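Local coordinates for protein glycosyl hydrolase (Rhizobium leguminosarum bv. trifolii, PDB 5NDX) that probably hydrolyses O-glycosidic bonds as a family 39 glycoside hydrolase, the bacterial orthologue of human alpha-L-iduronidase, at residues V9-E13 and V430-V434; L61-L65 and L77-A81; Y159-D164 and L195-C199; D393-L398 and I409-V415; P535-E541 and R552-A558. The protein carries 2 engineered substitutions. One frame throughout, in Å; residues are numbered along the deposited sequence.

Contact 1. Residues V9-E13 and V430-V434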
# COMPACT_ATOMS: atom_id res chain seq x y z
N VAL A 9 -8.18 16.93 -20.34
CA VAL A 9 -8.14 15.48 -20.37
C VAL A 9 -9.28 15.02 -21.27
O VAL A 9 -10.46 15.35 -21.00
CB VAL A 9 -8.34 14.92 -18.98
CG1 VAL A 9 -8.45 13.41 -19.00
CG2 VAL A 9 -7.17 15.30 -18.06
N ASP A 10 -8.95 14.26 -22.30
CA ASP A 10 -9.98 13.78 -23.20
C ASP A 10 -10.33 12.33 -22.94
O ASP A 10 -9.62 11.43 -23.32
CB ASP A 10 -9.58 14.02 -24.66
CG ASP A 10 -10.71 13.63 -25.66
OD1 ASP A 10 -11.80 13.09 -25.31
OD2 ASP A 10 -10.45 13.92 -26.83
N ALA A 11 -11.44 12.14 -22.27
CA ALA A 11 -11.89 10.80 -21.88
C ALA A 11 -12.29 9.91 -23.07
O ALA A 11 -12.37 8.68 -22.90
CB ALA A 11 -13.10 10.91 -20.96
N SER A 12 -12.57 10.51 -24.23
CA SER A 12 -12.96 9.73 -25.42
C SER A 12 -11.73 9.23 -26.13
O SER A 12 -11.85 8.47 -27.08
CB SER A 12 -13.84 10.57 -26.38
OG SER A 12 -13.06 11.58 -27.02
N GLU A 13 -10.53 9.64 -25.73
CA GLU A 13 -9.36 9.14 -26.39
C GLU A 13 -8.39 8.30 -25.52
O GLU A 13 -7.55 8.86 -24.78
CB GLU A 13 -8.64 10.30 -27.02
CG GLU A 13 -7.40 9.80 -27.74
CD GLU A 13 -7.26 10.40 -29.10
OE1 GLU A 13 -8.27 10.34 -29.87
OE2 GLU A 13 -6.15 10.93 -29.36
N VAL A 430 -12.32 18.39 -18.52
CA VAL A 430 -12.44 17.01 -18.95
C VAL A 430 -13.51 17.02 -20.06
O VAL A 430 -14.62 17.45 -19.84
CB VAL A 430 -12.89 16.07 -17.83
CG1 VAL A 430 -12.98 14.63 -18.35
CG2 VAL A 430 -11.93 16.11 -16.66
N SER A 431 -13.14 16.52 -21.23
CA SER A 431 -14.06 16.43 -22.36
C SER A 431 -14.22 14.98 -22.80
O SER A 431 -13.61 14.07 -22.25
CB SER A 431 -13.52 17.28 -23.52
OG SER A 431 -12.28 16.78 -23.93
N GLY A 432 -15.07 14.78 -23.79
CA GLY A 432 -15.29 13.45 -24.38
C GLY A 432 -16.09 12.55 -23.48
O GLY A 432 -15.98 11.36 -23.58
N LEU A 433 -16.87 13.11 -22.54
CA LEU A 433 -17.63 12.25 -21.62
C LEU A 433 -18.92 11.90 -22.37
O LEU A 433 -19.33 12.65 -23.24
CB LEU A 433 -18.02 13.00 -20.35
CG LEU A 433 -16.87 13.42 -19.40
CD1 LEU A 433 -17.37 14.47 -18.42
CD2 LEU A 433 -16.30 12.22 -18.70
N VAL A 434 -19.60 10.85 -21.95
CA VAL A 434 -20.91 10.52 -22.52
C VAL A 434 -21.94 11.48 -21.95
O VAL A 434 -22.07 11.58 -20.72
CB VAL A 434 -21.34 9.10 -22.14
CG1 VAL A 434 -22.76 8.83 -22.68
CG2 VAL A 434 -20.32 8.10 -22.66
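V9 and V430 lie abreast near the ends of two parallel strands, and directly beyond them the first chain turns a corner through a type I beta turn from D10 to E13, with an Asx turn at D10 inside it. Two backbone bonds tie the strands: S431 N donates to V9 O (2.9 Å), and A11 N donates to S431 O (2.9 Å). On one face the valine side chains sit next to each other, V9 CB 4.4 Å from V430 CG2, and both rest on I409 of strand 407-413. D10 and S431 occupy the other face. With CG anti to the backbone N (chi1 -175°), the D10 carboxylate lies beside its own carbonyl carbon and swings forward over the turn. There OD1 is gripped twice by S12, by OG at 2.6 Å on the syn side and by the backbone N at 2.9 Å from above the carboxylate plane, both donors reaching the same face of the group. The same OD1 rests 3.6 Å from G432 CA, where a CB would collide with it; the positive phi of G432 (74°) also suits a residue without a side chain. Replacing D10 with an alanine would probably leave S12 OG and S12 N without their shared acceptor and the S12 hydroxyl freer to turn. Strand 378-385 flanks strand 4-10, as strand 508-516 flanks 422-431, and the pair is thus interior to the mixed sheet. At the turn itself, the A11 methyl leans across to L433, CB to CD2 at 4.1 Å.

Contact 2. Residues L61-L65 and L77-A81. Unlike the reference sequence in segment 61-65: L65 (reference Val).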
# COMPACT_ATOMS: atom_id res chain seq x y z
N LEU A 61 8.81 -15.11 7.46
CA LEU A 61 7.66 -15.97 7.71
C LEU A 61 8.08 -17.34 8.29
O LEU A 61 7.42 -17.84 9.18
CB LEU A 61 6.79 -16.14 6.45
CG LEU A 61 5.93 -14.90 6.15
CD1 LEU A 61 5.43 -14.96 4.72
CD2 LEU A 61 4.79 -14.78 7.15
N TYR A 62 9.19 -17.91 7.82
CA TYR A 62 9.60 -19.24 8.33
C TYR A 62 10.17 -19.24 9.78
O TYR A 62 10.22 -20.31 10.40
CB TYR A 62 10.57 -19.92 7.37
CG TYR A 62 9.95 -20.50 6.10
CD1 TYR A 62 8.69 -21.11 6.12
CD2 TYR A 62 10.64 -20.46 4.88
CE1 TYR A 62 8.14 -21.71 4.98
CE2 TYR A 62 10.10 -21.03 3.73
CZ TYR A 62 8.85 -21.66 3.79
OH TYR A 62 8.30 -22.29 2.69
N ASN A 63 10.53 -18.08 10.34
CA ASN A 63 10.82 -18.00 11.79
C ASN A 63 9.59 -18.27 12.63
O ASN A 63 9.73 -18.51 13.79
CB ASN A 63 11.42 -16.66 12.21
CG ASN A 63 12.85 -16.48 11.71
OD1 ASN A 63 13.47 -17.40 11.20
ND2 ASN A 63 13.35 -15.28 11.84
N LEU A 64 8.40 -18.20 12.04
CA LEU A 64 7.19 -18.60 12.74
C LEU A 64 7.08 -20.13 12.91
O LEU A 64 6.30 -20.58 13.74
CB LEU A 64 5.94 -18.09 12.00
CG LEU A 64 5.81 -16.56 11.94
CD1 LEU A 64 4.55 -16.12 11.22
CD2 LEU A 64 5.92 -15.91 13.33
N LEU A 65 7.82 -20.90 12.13
CA LEU A 65 7.79 -22.36 12.25
C LEU A 65 8.78 -22.81 13.32
O LEU A 65 9.74 -22.12 13.61
CB LEU A 65 8.16 -23.01 10.93
CG LEU A 65 7.21 -22.83 9.74
CD1 LEU A 65 7.68 -23.73 8.62
CD2 LEU A 65 5.78 -23.14 10.10
N LEU A 77 1.74 -21.06 14.27
CA LEU A 77 1.96 -19.61 14.18
C LEU A 77 1.88 -19.09 12.75
O LEU A 77 1.28 -18.03 12.51
CB LEU A 77 3.27 -19.16 14.85
CG LEU A 77 3.37 -19.49 16.35
CD1 LEU A 77 4.69 -18.94 16.95
CD2 LEU A 77 2.16 -18.97 17.14
N LEU A 78 2.44 -19.85 11.80
CA LEU A 78 2.35 -19.50 10.40
C LEU A 78 0.91 -19.53 9.91
O LEU A 78 0.50 -18.64 9.16
CB LEU A 78 3.30 -20.35 9.52
CG LEU A 78 3.45 -19.91 8.05
CD1 LEU A 78 3.89 -18.45 7.88
CD2 LEU A 78 4.40 -20.81 7.29
N ASP A 79 0.14 -20.51 10.35
CA ASP A 79 -1.29 -20.58 10.06
C ASP A 79 -2.04 -19.32 10.51
O ASP A 79 -2.86 -18.82 9.77
CB ASP A 79 -1.97 -21.76 10.77
CG ASP A 79 -1.53 -23.13 10.24
OD1 ASP A 79 -0.90 -23.25 9.16
OD2 ASP A 79 -1.86 -24.10 10.98
N ARG A 80 -1.79 -18.86 11.73
CA ARG A 80 -2.42 -17.67 12.23
C ARG A 80 -2.02 -16.44 11.42
O ARG A 80 -2.86 -15.62 11.14
CB ARG A 80 -2.09 -17.45 13.72
CG ARG A 80 -2.85 -18.47 14.59
CD ARG A 80 -2.36 -18.51 16.04
NE ARG A 80 -2.30 -17.17 16.66
CZ ARG A 80 -1.61 -16.84 17.77
NH1 ARG A 80 -0.87 -17.74 18.43
NH2 ARG A 80 -1.64 -15.60 18.22
N ALA A 81 -0.77 -16.36 11.03
CA ALA A 81 -0.23 -15.22 10.32
C ALA A 81 -0.81 -15.13 8.90
O ALA A 81 -1.24 -14.06 8.47
CB ALA A 81 1.28 -15.31 10.26
O HOH W 1 4.34 -22.07 13.55
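L64 O and L77 N are joined through one water: the water donates to L64 O at 2.5 Å and accepts from L77 N at 2.9 Å. L77 belongs to the first turn of helix 76-87, where backbone N-H groups have no acceptor one turn earlier in the helix, and the water links it to the end of the short 3-10 segment 61-64. The side chains meet by apolar packing. L78 is at its centre. Its CG stands anti to the backbone N (chi1 -171°), which carries the two methyls toward L61 and L65. CD1 meets L61 CD2 at 3.8 Å, with the two side chains at about a right angle, while L65 crosses L78 at a slant, its CD2 3.8 Å from L78 CB and almost as near L78 CD2. L65 is a valine in the reference sequence. L64 packs between L77 and A81: its CB lies 4.0 Å from L77 CB, and its CD1 presses against the A81 methyl at 3.5 Å, one helical turn further on. L77 CB in turn rests 3.5 Å from L64 O, next to the water bridge. The leucines thus fit the first turns of the helix against the loop that follows strand 55-58, within the beta-alpha-beta unit leading to strand 91-95 of the TIM barrel. Helix 110-131 packs beside the contact: Y62 packs against W116 and bonds T123 through its hydroxyl, L65 touches L119, L78 touches Y127, and D79 forms a salt bridge with R126.

Contact 3. Residues Y159-D164 and L195-C199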
# COMPACT_ATOMS: atom_id res chain seq x y z
N TYR A 159 23.70 -19.63 -2.06
CA TYR A 159 22.56 -18.83 -2.53
C TYR A 159 21.91 -19.46 -3.74
O TYR A 159 20.70 -19.65 -3.78
CB TYR A 159 22.97 -17.38 -2.88
CG TYR A 159 21.74 -16.50 -3.12
CD1 TYR A 159 20.99 -16.01 -2.05
CD2 TYR A 159 21.27 -16.25 -4.41
CE1 TYR A 159 19.84 -15.27 -2.26
CE2 TYR A 159 20.13 -15.49 -4.62
CZ TYR A 159 19.41 -15.01 -3.53
OH TYR A 159 18.29 -14.28 -3.71
N THR A 160 22.75 -19.82 -4.69
CA THR A 160 22.31 -20.40 -5.94
C THR A 160 21.67 -21.80 -5.73
O THR A 160 20.72 -22.18 -6.43
CB THR A 160 23.49 -20.32 -6.93
OG1 THR A 160 23.01 -19.97 -8.22
CG2 THR A 160 24.32 -21.57 -6.99
N ASN A 161 22.15 -22.56 -4.75
CA ASN A 161 21.53 -23.85 -4.37
C ASN A 161 20.19 -23.65 -3.65
O ASN A 161 19.27 -24.44 -3.79
CB ASN A 161 22.41 -24.63 -3.38
CG ASN A 161 23.71 -25.15 -3.96
OD1 ASN A 161 23.90 -25.27 -5.18
ND2 ASN A 161 24.60 -25.49 -3.06
N TYR A 162 20.18 -22.66 -2.76
CA TYR A 162 18.96 -22.19 -2.10
C TYR A 162 17.85 -21.84 -3.12
O TYR A 162 16.71 -22.30 -2.97
CB TYR A 162 19.30 -21.04 -1.14
CG TYR A 162 18.14 -20.13 -0.83
CD1 TYR A 162 17.16 -20.48 0.12
CD2 TYR A 162 18.00 -18.93 -1.49
CE1 TYR A 162 16.09 -19.64 0.39
CE2 TYR A 162 16.94 -18.08 -1.23
CZ TYR A 162 15.98 -18.46 -0.31
OH TYR A 162 14.95 -17.60 -0.09
N TYR A 163 18.21 -21.07 -4.15
CA TYR A 163 17.27 -20.74 -5.26
C TYR A 163 16.73 -22.01 -5.93
O TYR A 163 15.51 -22.21 -6.10
CB TYR A 163 17.92 -19.79 -6.30
CG TYR A 163 16.91 -19.28 -7.28
CD1 TYR A 163 16.11 -18.18 -6.95
CD2 TYR A 163 16.64 -19.95 -8.45
CE1 TYR A 163 15.10 -17.75 -7.79
CE2 TYR A 163 15.65 -19.54 -9.30
CZ TYR A 163 14.87 -18.42 -8.97
OH TYR A 163 13.85 -18.01 -9.79
N ASP A 164 17.66 -22.92 -6.26
CA ASP A 164 17.33 -24.23 -6.85
C ASP A 164 16.32 -24.99 -6.03
O ASP A 164 15.42 -25.59 -6.57
CB ASP A 164 18.59 -25.10 -6.99
CG ASP A 164 19.58 -24.56 -8.01
OD1 ASP A 164 19.14 -23.92 -8.97
OD2 ASP A 164 20.81 -24.80 -7.85
N LEU A 195 22.97 -14.58 -9.62
CA LEU A 195 21.70 -15.30 -9.79
C LEU A 195 21.26 -15.22 -11.24
O LEU A 195 20.71 -16.17 -11.81
CB LEU A 195 20.63 -14.75 -8.86
CG LEU A 195 19.37 -15.54 -8.47
CD1 LEU A 195 18.08 -14.93 -9.01
CD2 LEU A 195 19.39 -17.03 -8.73
N MET A 196 21.51 -14.08 -11.85
CA MET A 196 21.18 -13.87 -13.24
C MET A 196 21.99 -14.82 -14.14
O MET A 196 21.42 -15.43 -15.03
CB MET A 196 21.44 -12.41 -13.62
CG MET A 196 20.56 -11.39 -12.85
SD MET A 196 18.83 -11.86 -12.53
CE MET A 196 18.28 -11.30 -14.05
N ALA A 197 23.30 -14.93 -13.88
CA ALA A 197 24.16 -15.91 -14.58
C ALA A 197 23.62 -17.32 -14.38
O ALA A 197 23.39 -18.05 -15.34
CB ALA A 197 25.61 -15.81 -14.10
N HIS A 198 23.36 -17.68 -13.12
CA HIS A 198 22.78 -18.99 -12.81
C HIS A 198 21.48 -19.29 -13.50
O HIS A 198 21.27 -20.42 -13.96
CB HIS A 198 22.61 -19.12 -11.31
CG HIS A 198 22.27 -20.50 -10.87
ND1 HIS A 198 21.03 -20.84 -10.39
CD2 HIS A 198 23.01 -21.64 -10.83
CE1 HIS A 198 21.02 -22.12 -10.09
NE2 HIS A 198 22.21 -22.63 -10.35
N CYS A 199 20.57 -18.32 -13.57
CA CYS A 199 19.26 -18.54 -14.21
C CYS A 199 19.32 -18.46 -15.74
O CYS A 199 18.43 -18.95 -16.40
CB CYS A 199 18.21 -17.54 -13.68
SG CYS A 199 17.73 -17.88 -11.96
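Helix-to-helix packing on the outside of the TIM barrel brings T160 and Y163 of helix 155-171 against L195, H198 and C199 of helix 190-200. The short segments cross at -51° with their axes 10.5 Å apart. T160 CB lies over the imidazole face, 4.1 Å from the centroid of the H198 ring and almost on the ring normal; T160 OG1 is modelled too close to that ring, so both the hydroxyl position and a CH-pi reading are doubtful. Beside it, L195 holds CG anti to its backbone N (chi1 -160°) and lays CD2 over one face of the Y163 ring, 3.6 Å from Y163 CG. L195 CG also meets the edge of the Y159 ring, 3.9 Å from CE2. C199 SG approaches the Y163 ring obliquely, 3.8 Å from its CE2, a sulfur-aromatic contact. An alanine in place of H198 would take away the flat surface under T160 and is likely to open a gap between the helices, leaving T203 O without its weak NE2 partner. The polar ends turn to the surrounding loops, Y163 OH to R213 O and D164 OD2 to C205 N, while Y159 and Y163 pack inward on P182 and M179 of barrel strand 179-184, which links the two helices.

Contact 4. Residues D393-L398 and I409-V415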
# COMPACT_ATOMS: atom_id res chain seq x y z
N ASP A 393 9.41 20.89 -12.85
CA ASP A 393 8.67 21.73 -11.90
C ASP A 393 7.70 21.02 -10.93
O ASP A 393 7.01 21.66 -10.18
CB ASP A 393 7.96 22.86 -12.63
CG ASP A 393 6.97 22.35 -13.64
OD1 ASP A 393 6.32 21.32 -13.35
OD2 ASP A 393 6.87 22.95 -14.74
N GLY A 394 7.63 19.71 -10.97
CA GLY A 394 6.87 19.02 -9.98
C GLY A 394 5.38 18.79 -10.19
O GLY A 394 4.78 18.03 -9.40
N LEU A 395 4.80 19.37 -11.24
CA LEU A 395 3.38 19.13 -11.55
C LEU A 395 3.24 17.97 -12.53
O LEU A 395 3.69 18.04 -13.70
CB LEU A 395 2.69 20.41 -12.07
CG LEU A 395 1.17 20.30 -12.18
CD1 LEU A 395 0.52 20.19 -10.81
CD2 LEU A 395 0.65 21.57 -12.86
N ALA A 396 2.61 16.89 -12.05
CA ALA A 396 2.47 15.65 -12.80
C ALA A 396 1.02 15.18 -12.74
O ALA A 396 0.21 15.60 -11.88
CB ALA A 396 3.41 14.57 -12.23
N ILE A 397 0.67 14.33 -13.69
CA ILE A 397 -0.70 13.85 -13.81
C ILE A 397 -0.81 12.36 -14.16
O ILE A 397 0.02 11.86 -14.89
CB ILE A 397 -1.44 14.73 -14.82
CG1 ILE A 397 -2.95 14.48 -14.73
CG2 ILE A 397 -0.94 14.52 -16.26
CD1 ILE A 397 -3.74 15.52 -15.46
N LEU A 398 -1.79 11.64 -13.59
CA LEU A 398 -2.16 10.27 -14.01
C LEU A 398 -3.64 10.35 -14.41
O LEU A 398 -4.53 10.35 -13.55
CB LEU A 398 -1.96 9.24 -12.90
CG LEU A 398 -0.51 9.09 -12.38
CD1 LEU A 398 -0.50 8.38 -11.05
CD2 LEU A 398 0.35 8.34 -13.40
N ILE A 409 -8.51 11.05 -12.05
CA ILE A 409 -7.27 11.76 -12.33
C ILE A 409 -6.52 12.06 -11.03
O ILE A 409 -7.10 12.68 -10.12
CB ILE A 409 -7.58 13.07 -13.02
CG1 ILE A 409 -8.24 12.84 -14.37
CG2 ILE A 409 -6.30 13.92 -13.20
CD1 ILE A 409 -9.03 14.03 -14.84
N SER A 410 -5.27 11.63 -10.94
CA SER A 410 -4.39 12.04 -9.86
C SER A 410 -3.61 13.26 -10.34
O SER A 410 -2.92 13.21 -11.36
CB SER A 410 -3.44 10.93 -9.46
OG SER A 410 -4.12 9.83 -8.92
N LEU A 411 -3.74 14.38 -9.63
CA LEU A 411 -2.92 15.58 -9.91
C LEU A 411 -1.89 15.71 -8.75
O LEU A 411 -2.27 15.89 -7.57
CB LEU A 411 -3.81 16.78 -10.00
CG LEU A 411 -3.11 18.05 -10.48
CD1 LEU A 411 -2.61 17.90 -11.92
CD2 LEU A 411 -4.08 19.21 -10.36
N ILE A 412 -0.61 15.61 -9.10
CA ILE A 412 0.48 15.45 -8.16
C ILE A 412 1.33 16.75 -8.19
O ILE A 412 1.74 17.16 -9.27
CB ILE A 412 1.34 14.29 -8.62
CG1 ILE A 412 0.52 13.00 -8.73
CG2 ILE A 412 2.54 14.09 -7.71
CD1 ILE A 412 1.16 11.98 -9.65
N HIS A 413 1.54 17.41 -7.05
CA HIS A 413 2.45 18.58 -7.03
C HIS A 413 3.49 18.25 -5.98
O HIS A 413 3.19 18.26 -4.78
CB HIS A 413 1.65 19.81 -6.74
CG HIS A 413 2.33 21.11 -7.04
ND1 HIS A 413 3.48 21.25 -7.80
CD2 HIS A 413 1.98 22.36 -6.69
CE1 HIS A 413 3.81 22.52 -7.90
NE2 HIS A 413 2.91 23.22 -7.25
N SER A 414 4.64 17.80 -6.45
CA SER A 414 5.65 17.23 -5.60
C SER A 414 7.02 17.45 -6.24
O SER A 414 7.20 17.18 -7.45
CB SER A 414 5.38 15.73 -5.40
OG SER A 414 6.45 15.05 -4.77
N VAL A 415 7.96 17.93 -5.42
CA VAL A 415 9.39 17.94 -5.77
C VAL A 415 10.19 17.16 -4.70
O VAL A 415 9.71 16.96 -3.57
CB VAL A 415 9.96 19.38 -5.87
CG1 VAL A 415 9.26 20.18 -7.00
CG2 VAL A 415 9.80 20.15 -4.55
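L395 and L411 each place CG anti to the backbone N (chi1 -170° and -172°), which leans both side chains in toward the partner strand until their CD1 atoms meet at 4.0 Å. On the same face I397 sets its CG1 against I409 CG2 at 3.7 Å, and the two branches cross obliquely. The other face uses the alternative setting: L398 CG and I412 CG1 stand beside the backbone N, and the CD1 atoms of the two residues approach to 4.2 Å. Beneath them runs an antiparallel hairpin ladder. A396 and I412 form a hydrogen-bonded pair, A396 N to I412 O and I412 N to A396 O both at 2.9 Å and nearly straight, and L398 and S410 form the next. One further bond, S414 N to G394 O (3.0 Å), extends the ladder past the strand. G394 leaves helix 390-393 with positive phi, and a CB on it would strike V415 CG1 and S414 O. D393 makes an Asx turn at this corner, its OD1 accepting from L395 N at 3.3 Å, while its OD2 pairs with R2. The H413 ring turns an edge to G394 O, with ND1 3.8 Å away; ND1 is buried here with no partner in the model. Within the mixed sheet, strand 407-413 is bonded on its far side to strand 518-526. Barrel helix 282-300 covers the A396, L398 and I412 face through E293 and A289, whereas the L395, L411 and H413 face packs on strands 422-431 and 508-516 of the same sheet, which curls round to meet it.

Contact 5. Residues P535-E541 and R552-A558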
# COMPACT_ATOMS: atom_id res chain seq x y z
N PRO A 535 -23.18 -2.42 1.17
CA PRO A 535 -21.94 -3.12 1.56
C PRO A 535 -22.23 -4.53 2.08
O PRO A 535 -23.36 -4.82 2.43
CB PRO A 535 -21.38 -2.27 2.70
CG PRO A 535 -22.31 -1.15 2.89
CD PRO A 535 -23.54 -1.33 2.08
N THR A 536 -21.21 -5.36 2.22
CA THR A 536 -21.35 -6.73 2.67
C THR A 536 -20.29 -7.14 3.67
O THR A 536 -19.22 -6.52 3.74
CB THR A 536 -21.29 -7.71 1.50
OG1 THR A 536 -19.99 -7.72 0.91
CG2 THR A 536 -22.33 -7.35 0.43
N GLY A 537 -20.57 -8.21 4.41
CA GLY A 537 -19.51 -8.88 5.19
C GLY A 537 -19.00 -8.04 6.37
O GLY A 537 -17.81 -7.99 6.62
N LEU A 538 -19.89 -7.39 7.10
CA LEU A 538 -19.48 -6.53 8.20
C LEU A 538 -18.96 -7.34 9.35
O LEU A 538 -19.72 -8.13 9.87
CB LEU A 538 -20.63 -5.70 8.71
CG LEU A 538 -20.36 -4.81 9.93
CD1 LEU A 538 -19.26 -3.81 9.63
CD2 LEU A 538 -21.61 -4.06 10.32
N VAL A 539 -17.71 -7.11 9.78
CA VAL A 539 -17.05 -7.73 10.96
C VAL A 539 -16.79 -6.61 12.00
O VAL A 539 -16.34 -5.51 11.64
CB VAL A 539 -15.69 -8.38 10.53
CG1 VAL A 539 -14.94 -9.05 11.70
CG2 VAL A 539 -15.89 -9.41 9.43
N VAL A 540 -17.07 -6.88 13.28
CA VAL A 540 -16.91 -5.92 14.36
C VAL A 540 -16.02 -6.56 15.40
O VAL A 540 -16.26 -7.69 15.79
CB VAL A 540 -18.22 -5.56 15.04
CG1 VAL A 540 -17.98 -4.53 16.14
CG2 VAL A 540 -19.20 -5.04 14.00
N GLU A 541 -14.95 -5.89 15.81
CA GLU A 541 -14.10 -6.41 16.87
C GLU A 541 -13.78 -5.40 17.90
O GLU A 541 -13.56 -4.22 17.59
CB GLU A 541 -12.79 -6.86 16.32
CG GLU A 541 -12.93 -8.05 15.44
CD GLU A 541 -11.63 -8.33 14.79
OE1 GLU A 541 -10.61 -8.16 15.47
OE2 GLU A 541 -11.64 -8.70 13.60
N ARG A 552 -14.44 -0.21 18.98
CA ARG A 552 -14.81 -1.26 18.01
C ARG A 552 -14.27 -0.95 16.63
O ARG A 552 -14.54 0.10 16.09
CB ARG A 552 -16.33 -1.34 17.93
CG ARG A 552 -17.02 -1.64 19.27
CD ARG A 552 -16.72 -3.06 19.77
NE ARG A 552 -17.37 -3.33 21.07
CZ ARG A 552 -16.89 -3.02 22.28
NH1 ARG A 552 -15.71 -2.43 22.46
NH2 ARG A 552 -17.60 -3.31 23.34
N MET A 553 -13.49 -1.86 16.06
CA MET A 553 -13.05 -1.76 14.70
C MET A 553 -14.04 -2.49 13.80
O MET A 553 -14.33 -3.66 14.05
CB MET A 553 -11.68 -2.40 14.55
CG MET A 553 -11.07 -2.25 13.18
SD MET A 553 -10.72 -0.48 12.94
CE MET A 553 -10.57 -0.44 11.17
N LEU A 554 -14.53 -1.78 12.78
CA LEU A 554 -15.42 -2.32 11.76
C LEU A 554 -14.64 -2.52 10.47
O LEU A 554 -13.79 -1.65 10.08
CB LEU A 554 -16.59 -1.36 11.51
CG LEU A 554 -17.76 -1.30 12.48
CD1 LEU A 554 -17.29 -0.92 13.87
CD2 LEU A 554 -18.83 -0.31 12.03
N PHE A 555 -14.91 -3.62 9.78
CA PHE A 555 -14.31 -3.97 8.48
C PHE A 555 -15.44 -4.56 7.64
O PHE A 555 -16.25 -5.30 8.17
CB PHE A 555 -13.21 -5.02 8.69
CG PHE A 555 -12.55 -5.48 7.42
CD1 PHE A 555 -11.83 -4.57 6.60
CD2 PHE A 555 -12.59 -6.85 7.03
CE1 PHE A 555 -11.14 -5.01 5.45
CE2 PHE A 555 -11.95 -7.29 5.86
CZ PHE A 555 -11.21 -6.37 5.06
N TRP A 556 -15.50 -4.23 6.36
CA TRP A 556 -16.55 -4.69 5.47
C TRP A 556 -16.02 -4.72 4.06
O TRP A 556 -14.83 -4.46 3.85
CB TRP A 556 -17.81 -3.84 5.61
CG TRP A 556 -17.72 -2.44 5.23
CD1 TRP A 556 -18.01 -1.90 4.02
CD2 TRP A 556 -17.38 -1.35 6.08
NE1 TRP A 556 -17.85 -0.55 4.07
CE2 TRP A 556 -17.46 -0.18 5.32
CE3 TRP A 556 -16.97 -1.27 7.42
CZ2 TRP A 556 -17.14 1.08 5.83
CZ3 TRP A 556 -16.70 0.01 7.96
CH2 TRP A 556 -16.78 1.16 7.14
N ALA A 557 -16.86 -5.05 3.09
CA ALA A 557 -16.49 -5.10 1.68
C ALA A 557 -17.47 -4.24 0.93
O ALA A 557 -18.60 -4.08 1.35
CB ALA A 557 -16.55 -6.57 1.17
N ALA A 558 -17.02 -3.66 -0.18
CA ALA A 558 -17.89 -2.92 -1.10
C ALA A 558 -18.90 -3.90 -1.75
O ALA A 558 -18.55 -5.04 -2.00
CB ALA A 558 -17.04 -2.24 -2.22
O HOH W 2 -19.45 -7.52 -1.52
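P535 and L538 meet the indole of W556 at a slant from the neighbouring strand, P535 CB 3.6 Å from CD1 on the pyrrole side and L538 CD1 4.1 Å from CE3 on the benzene side. The Y567 ring of the facing sheet adds an edge-to-face contact with the same indole. F555, pointing to the opposite face of the hairpin, brings its ring to H88, the planes about 55° apart. W556 holds CG between its backbone N and carbonyl carbon (chi1 65°), which turns the indole across the strand toward P535 and L538. The antiparallel ladder pairs T536 with A557, V539 with F555 and E541 with M553, each by two backbone bonds; V539 N to F555 O, at 2.8 Å, is nearly straight. Between the first two pairs the register slips by one residue, a beta bulge, with G537 at positive phi. The slip lets L538 CD1 lie near both W556 and L554, 4.1 Å from L554 CB. At the far end V540 CG1 rests on the aliphatic part of R552, 4.0 Å from its CB. At the P535-A558 end a water lies 2.5 Å from T536 OG1 and donates to A558 O at 2.7 Å. The strand order of this small domain is consistent with a fibronectin type III-like sandwich. P535, L554 and W556 fill its apolar interior against strands 566-572 and 601-607, while M553 and F555 meet barrel helix 36-45, and the salt bridge from E541 to R39 adds a charged tie to this interface with the barrel.

Contacts 1 and 4 belong to one mixed sheet and touch directly, I409 CD1 lying 3.9 Å from V9 CG2; contact 4 nests in the loop that contact 1 closes. Contacts 2 and 3 lie in the TIM barrel, nearest atoms about 7 Å apart; contact 2 is across the chain's centre from contacts 1 and 4, and the centres of contacts 3 and 1 are about 49 Å apart. Both flank the substrate site without forming it: L61 and Y163 side chains are about 13 Å and 11 Å from bound 8U8, and Y159 is about 8 Å from Q146, the predicted proton-donor position, substituted here. Contact 5 follows in series, its nearest atoms about 11 Å from contact 2.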